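PDB 6BJ5: serine proteinase inhibitor 1 from Myxoma virus, which belongs to the serpin family, acts as a serine endopeptidase inhibitor and is important for the virulence of the virus. Local coordinates for residues 106-118 with 129-143. Sequence-based numbering, arbitrary orientation.
Sequences TFNSENVKDVINS and PRVLDASLDRDTKML
The ring of F107 takes the methyl of T140 on one face: CG2 stands 3.6 Å from the ring centroid, a CH-pi contact over the centre. L136 CD2 and L143 CB approach the same ring obliquely, CD2 at 3.5 Å from CE1 of F107. This is the front of a serpin's main sheet, where helix 112-120 corresponds to helix F; residues 129-141 belong to the loop that returns from it, and M142 and L143 begin strand 142-153. Strand 305-314, whose place in the sheet is that of the inserted reactive-centre strand of a serpin, runs beside that strand, and T315 just beyond it touches T140. F79 of strand 73-81 also packs on F107, I116 and L143, carrying the apolar cluster down to the sheet. With OG1 of T140 beside the backbone N (chi1 -78°) and accepting from D137 N, the methyl is left to face the ring.

At the start of the loop, the guanidinium of R130 has K113 CD about 4.0 Å above one face and D114 OD1 in plane at its edge. The latter pair is a long, weak salt bridge, 3.5 Å from OD1 to NH2 of R130, though nearly straight at 167°. D133 gives K113 an acidic neighbour too, but the close placement of their charged atoms is doubtful. Next turn along, N117 lays its amide against R130 CG, and its ND2 donates to K113 O from above the carbonyl plane; that oxygen also takes N117 N.

At the opposite end R138 meets N108. The carbonyl O of N108 lies over the guanidinium face, offset toward the rim, while NE and NH1 of R138 converge in two weak, bent bonds on N108 OD1, at 2.6 and 2.8 Å, with amide and guanidinium planes 86° apart.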
loop_
_atom_site.group_PDB
_atom_site.type_symbol
_atom_site.label_atom_id
_atom_site.label_comp_id
_atom_site.label_asym_id
_atom_site.label_seq_id
_atom_site.Cartn_x
_atom_site.Cartn_y
_atom_site.Cartn_z
ATOM N N THR A 106 -15.736 -20.436 -11.113
ATOM C CA THR A 106 -15.553 -21.796 -10.604
ATOM C C THR A 106 -14.139 -21.935 -10.079
ATOM O O THR A 106 -13.201 -22.080 -10.866
ATOM C CB THR A 106 -15.794 -22.854 -11.678
ATOM O OG1 THR A 106 -17.108 -22.708 -12.223
ATOM C CG2 THR A 106 -15.663 -24.240 -11.060
ATOM N N PHE A 107 -13.985 -21.975 -8.763
ATOM C CA PHE A 107 -12.628 -21.963 -8.231
ATOM C C PHE A 107 -11.892 -23.299 -8.289
ATOM O O PHE A 107 -10.836 -23.405 -7.655
ATOM C CB PHE A 107 -12.601 -21.436 -6.794
ATOM C CG PHE A 107 -12.662 -19.932 -6.704
ATOM C CD1 PHE A 107 -11.546 -19.175 -7.073
ATOM C CD2 PHE A 107 -13.790 -19.275 -6.214
ATOM C CE1 PHE A 107 -11.563 -17.806 -7.002
ATOM C CE2 PHE A 107 -13.808 -17.884 -6.123
ATOM C CZ PHE A 107 -12.702 -17.156 -6.525
ATOM N N ASN A 108 -12.376 -24.305 -9.016
ATOM C CA ASN A 108 -11.604 -25.536 -9.166
ATOM C C ASN A 108 -11.031 -25.683 -10.574
ATOM O O ASN A 108 -9.893 -26.144 -10.723
ATOM C CB ASN A 108 -12.474 -26.754 -8.798
ATOM C CG ASN A 108 -11.732 -28.105 -8.908
ATOM O OD1 ASN A 108 -10.657 -28.217 -9.498
ATOM N ND2 ASN A 108 -12.279 -29.118 -8.247
ATOM N N SER A 109 -11.748 -25.223 -11.603
ATOM C CA SER A 109 -11.280 -25.368 -12.979
ATOM C C SER A 109 -9.902 -24.750 -13.200
ATOM O O SER A 109 -9.330 -24.118 -12.303
ATOM C CB SER A 109 -12.283 -24.749 -13.954
ATOM O OG SER A 109 -12.328 -23.335 -13.845
ATOM N N GLU A 110 -9.363 -24.925 -14.400
ATOM C CA GLU A 110 -7.995 -24.523 -14.681
ATOM C C GLU A 110 -7.878 -23.109 -15.220
ATOM O O GLU A 110 -6.886 -22.431 -14.933
ATOM C CB GLU A 110 -7.363 -25.501 -15.669
ATOM C CG GLU A 110 -7.549 -26.952 -15.272
ATOM C CD GLU A 110 -6.304 -27.788 -15.534
ATOM O OE1 GLU A 110 -6.159 -28.866 -14.921
ATOM O OE2 GLU A 110 -5.454 -27.360 -16.345
ATOM N N ASN A 111 -8.863 -22.634 -15.977
ATOM C CA ASN A 111 -8.824 -21.278 -16.501
ATOM C C ASN A 111 -9.462 -20.253 -15.558
ATOM O O ASN A 111 -9.702 -19.115 -15.976
ATOM C CB ASN A 111 -9.480 -21.220 -17.889
ATOM C CG ASN A 111 -10.863 -21.862 -17.923
ATOM O OD1 ASN A 111 -11.026 -23.039 -17.594
ATOM N ND2 ASN A 111 -11.864 -21.087 -18.331
ATOM N N VAL A 112 -9.725 -20.617 -14.296
ATOM C CA VAL A 112 -10.269 -19.638 -13.354
ATOM C C VAL A 112 -9.335 -18.432 -13.261
ATOM O O VAL A 112 -9.760 -17.279 -13.397
ATOM C CB VAL A 112 -10.552 -20.289 -11.979
ATOM C CG1 VAL A 112 -9.288 -20.550 -11.172
ATOM C CG2 VAL A 112 -11.504 -19.435 -11.167
ATOM N N LYS A 113 -8.037 -18.693 -13.123
ATOM C CA LYS A 113 -7.035 -17.641 -13.231
ATOM C C LYS A 113 -7.165 -16.872 -14.532
ATOM O O LYS A 113 -7.068 -15.640 -14.557
ATOM C CB LYS A 113 -5.659 -18.267 -13.144
ATOM C CG LYS A 113 -5.352 -18.797 -11.816
ATOM C CD LYS A 113 -4.332 -17.969 -11.248
ATOM C CE LYS A 113 -3.324 -18.773 -10.733
ATOM N NZ LYS A 113 -2.083 -18.087 -10.777
ATOM N N ASP A 114 -7.346 -17.594 -15.637
ATOM C CA ASP A 114 -7.472 -16.930 -16.927
ATOM C C ASP A 114 -8.710 -16.049 -16.957
ATOM O O ASP A 114 -8.636 -14.888 -17.369
ATOM C CB ASP A 114 -7.489 -17.967 -18.055
ATOM C CG ASP A 114 -6.223 -18.816 -18.084
ATOM O OD1 ASP A 114 -5.208 -18.386 -17.486
ATOM O OD2 ASP A 114 -6.244 -19.905 -18.704
ATOM N N VAL A 115 -9.845 -16.568 -16.476
ATOM C CA VAL A 115 -11.060 -15.760 -16.394
ATOM C C VAL A 115 -10.801 -14.492 -15.600
ATOM O O VAL A 115 -11.231 -13.398 -15.988
ATOM C CB VAL A 115 -12.217 -16.561 -15.768
ATOM C CG1 VAL A 115 -13.492 -15.731 -15.813
ATOM C CG2 VAL A 115 -12.418 -17.905 -16.466
ATOM N N ILE A 116 -10.084 -14.612 -14.483
ATOM C CA ILE A 116 -9.999 -13.486 -13.560
ATOM C C ILE A 116 -8.980 -12.461 -14.041
ATOM O O ILE A 116 -9.236 -11.251 -14.001
ATOM C CB ILE A 116 -9.712 -13.991 -12.133
ATOM C CG1 ILE A 116 -10.943 -14.736 -11.604
ATOM C CG2 ILE A 116 -9.376 -12.822 -11.212
ATOM C CD1 ILE A 116 -10.681 -15.593 -10.389
ATOM N N ASN A 117 -7.827 -12.913 -14.529
ATOM C CA ASN A 117 -6.892 -11.982 -15.153
ATOM C C ASN A 117 -7.484 -11.372 -16.421
ATOM O O ASN A 117 -7.413 -10.152 -16.628
ATOM C CB ASN A 117 -5.574 -12.693 -15.433
ATOM C CG ASN A 117 -4.737 -12.862 -14.179
ATOM O OD1 ASN A 117 -4.130 -11.908 -13.696
ATOM N ND2 ASN A 117 -4.737 -14.070 -13.622
ATOM N N SER A 118 -8.098 -12.201 -17.274
ATOM C CA SER A 118 -8.778 -11.671 -18.455
ATOM C C SER A 118 -9.905 -10.711 -18.098
ATOM O O SER A 118 -10.336 -9.939 -18.959
ATOM C CB SER A 118 -9.322 -12.812 -19.319
ATOM O OG SER A 118 -10.501 -12.428 -20.004
ATOM N N PRO A 129 -2.769 -8.798 -12.996
ATOM C CA PRO A 129 -1.859 -9.144 -11.900
ATOM C C PRO A 129 -1.824 -10.637 -11.617
ATOM O O PRO A 129 -2.395 -11.075 -10.613
ATOM C CB PRO A 129 -2.476 -8.392 -10.719
ATOM C CG PRO A 129 -3.977 -8.526 -10.985
ATOM C CD PRO A 129 -4.140 -8.549 -12.501
ATOM N N ARG A 130 -1.160 -11.434 -12.460
ATOM C CA ARG A 130 -1.276 -12.881 -12.297
ATOM C C ARG A 130 -0.470 -13.424 -11.118
ATOM O O ARG A 130 -0.566 -14.628 -10.825
ATOM C CB ARG A 130 -0.869 -13.603 -13.588
ATOM C CG ARG A 130 -1.709 -14.860 -13.810
ATOM C CD ARG A 130 -0.999 -15.993 -14.532
ATOM N NE ARG A 130 -1.970 -17.002 -14.944
ATOM C CZ ARG A 130 -1.959 -18.265 -14.540
ATOM N NH1 ARG A 130 -1.014 -18.685 -13.718
ATOM N NH2 ARG A 130 -2.894 -19.102 -14.963
ATOM N N VAL A 131 0.275 -12.565 -10.408
ATOM C CA VAL A 131 1.033 -12.939 -9.214
ATOM C C VAL A 131 0.037 -13.189 -8.074
ATOM O O VAL A 131 0.205 -12.715 -6.943
ATOM C CB VAL A 131 2.081 -11.849 -8.886
ATOM C CG1 VAL A 131 2.976 -12.220 -7.693
ATOM C CG2 VAL A 131 2.955 -11.562 -10.104
ATOM N N LEU A 132 -1.025 -13.936 -8.380
ATOM C CA LEU A 132 -2.073 -14.257 -7.423
ATOM C C LEU A 132 -2.302 -15.762 -7.332
ATOM O O LEU A 132 -3.343 -16.197 -6.831
ATOM C CB LEU A 132 -3.376 -13.531 -7.780
ATOM C CG LEU A 132 -4.111 -13.778 -9.119
ATOM C CD1 LEU A 132 -5.069 -14.936 -9.052
ATOM C CD2 LEU A 132 -4.897 -12.564 -9.573
ATOM N N ASP A 133 -1.363 -16.577 -7.825
ATOM C CA ASP A 133 -1.468 -18.008 -7.556
ATOM C C ASP A 133 -1.071 -18.341 -6.137
ATOM O O ASP A 133 -1.450 -19.400 -5.626
ATOM C CB ASP A 133 -0.609 -18.844 -8.499
ATOM C CG ASP A 133 -1.015 -20.313 -8.485
ATOM O OD1 ASP A 133 -2.160 -20.643 -8.858
ATOM O OD2 ASP A 133 -0.191 -21.150 -8.073
ATOM N N ALA A 134 -0.295 -17.464 -5.509
ATOM C CA ALA A 134 -0.102 -17.527 -4.069
ATOM C C ALA A 134 -1.426 -17.625 -3.311
ATOM O O ALA A 134 -1.479 -18.231 -2.235
ATOM C CB ALA A 134 0.696 -16.312 -3.604
ATOM N N SER A 135 -2.509 -17.061 -3.858
ATOM C CA SER A 135 -3.730 -16.853 -3.092
ATOM C C SER A 135 -4.924 -17.709 -3.505
ATOM O O SER A 135 -5.901 -17.763 -2.752
ATOM C CB SER A 135 -4.128 -15.369 -3.219
ATOM O OG SER A 135 -4.970 -14.934 -2.175
ATOM N N LEU A 136 -4.862 -18.441 -4.613
ATOM C CA LEU A 136 -5.980 -19.285 -5.033
ATOM C C LEU A 136 -5.687 -20.738 -4.710
ATOM O O LEU A 136 -4.769 -21.340 -5.274
ATOM C CB LEU A 136 -6.334 -19.119 -6.502
ATOM C CG LEU A 136 -6.977 -17.749 -6.680
ATOM C CD1 LEU A 136 -7.249 -17.438 -8.143
ATOM C CD2 LEU A 136 -8.221 -17.617 -5.821
ATOM N N ASP A 137 -6.390 -21.237 -3.725
ATOM C CA ASP A 137 -6.440 -22.636 -3.349
ATOM C C ASP A 137 -7.503 -23.311 -4.239
ATOM O O ASP A 137 -8.028 -22.698 -5.170
ATOM C CB ASP A 137 -6.666 -22.651 -1.830
ATOM C CG ASP A 137 -7.200 -23.933 -1.315
ATOM O OD1 ASP A 137 -6.410 -24.879 -1.132
ATOM O OD2 ASP A 137 -8.415 -23.981 -1.054
ATOM N N ARG A 138 -7.840 -24.573 -3.995
ATOM C CA ARG A 138 -8.949 -25.209 -4.699
ATOM C C ARG A 138 -10.241 -25.243 -3.894
ATOM O O ARG A 138 -11.300 -25.503 -4.453
ATOM C CB ARG A 138 -8.570 -26.637 -5.103
ATOM C CG ARG A 138 -8.289 -26.797 -6.587
ATOM C CD ARG A 138 -7.968 -28.236 -6.950
ATOM N NE ARG A 138 -8.367 -28.546 -8.319
ATOM C CZ ARG A 138 -7.620 -28.280 -9.381
ATOM N NH1 ARG A 138 -8.053 -28.584 -10.596
ATOM N NH2 ARG A 138 -6.438 -27.701 -9.219
ATOM N N ASP A 139 -10.157 -24.877 -2.625
ATOM C CA ASP A 139 -11.332 -24.781 -1.781
ATOM C C ASP A 139 -11.707 -23.300 -1.636
ATOM O O ASP A 139 -12.519 -22.948 -0.780
ATOM C CB ASP A 139 -11.063 -25.398 -0.408
ATOM C CG ASP A 139 -10.691 -26.865 -0.493
ATOM O OD1 ASP A 139 -10.445 -27.479 0.567
ATOM O OD2 ASP A 139 -10.645 -27.405 -1.618
ATOM N N THR A 140 -11.104 -22.429 -2.452
ATOM C CA THR A 140 -11.354 -21.013 -2.328
ATOM C C THR A 140 -12.772 -20.723 -2.837
ATOM O O THR A 140 -13.144 -21.166 -3.914
ATOM C CB THR A 140 -10.267 -20.234 -3.086
ATOM O OG1 THR A 140 -9.046 -20.193 -2.305
ATOM C CG2 THR A 140 -10.778 -18.887 -3.608
ATOM N N LYS A 141 -13.656 -20.191 -1.970
ATOM C CA LYS A 141 -15.016 -19.876 -2.425
ATOM C C LYS A 141 -15.284 -18.406 -2.683
ATOM O O LYS A 141 -16.295 -18.117 -3.320
ATOM C CB LYS A 141 -16.143 -20.402 -1.477
ATOM C CG LYS A 141 -16.122 -21.891 -1.054
ATOM C CD LYS A 141 -16.094 -22.759 -2.352
ATOM C CE LYS A 141 -14.653 -23.376 -2.583
ATOM N NZ LYS A 141 -14.168 -23.765 -3.983
ATOM N N MET A 142 -14.372 -17.496 -2.352
ATOM C CA MET A 142 -14.571 -16.088 -2.665
ATOM C C MET A 142 -13.211 -15.437 -2.905
ATOM O O MET A 142 -12.216 -15.863 -2.318
ATOM C CB MET A 142 -15.284 -15.394 -1.513
ATOM C CG MET A 142 -14.297 -14.907 -0.427
ATOM S SD MET A 142 -15.155 -14.314 1.010
ATOM C CE MET A 142 -16.537 -13.571 0.165
ATOM N N LEU A 143 -13.134 -14.454 -3.804
ATOM C CA LEU A 143 -11.915 -13.666 -3.913
ATOM C C LEU A 143 -12.325 -12.204 -3.898
ATOM O O LEU A 143 -13.129 -11.778 -4.734
ATOM C CB LEU A 143 -11.131 -14.017 -5.180
ATOM C CG LEU A 143 -9.871 -13.164 -5.279
ATOM C CD1 LEU A 143 -8.839 -13.728 -4.280
ATOM C CD2 LEU A 143 -9.334 -13.159 -6.688
#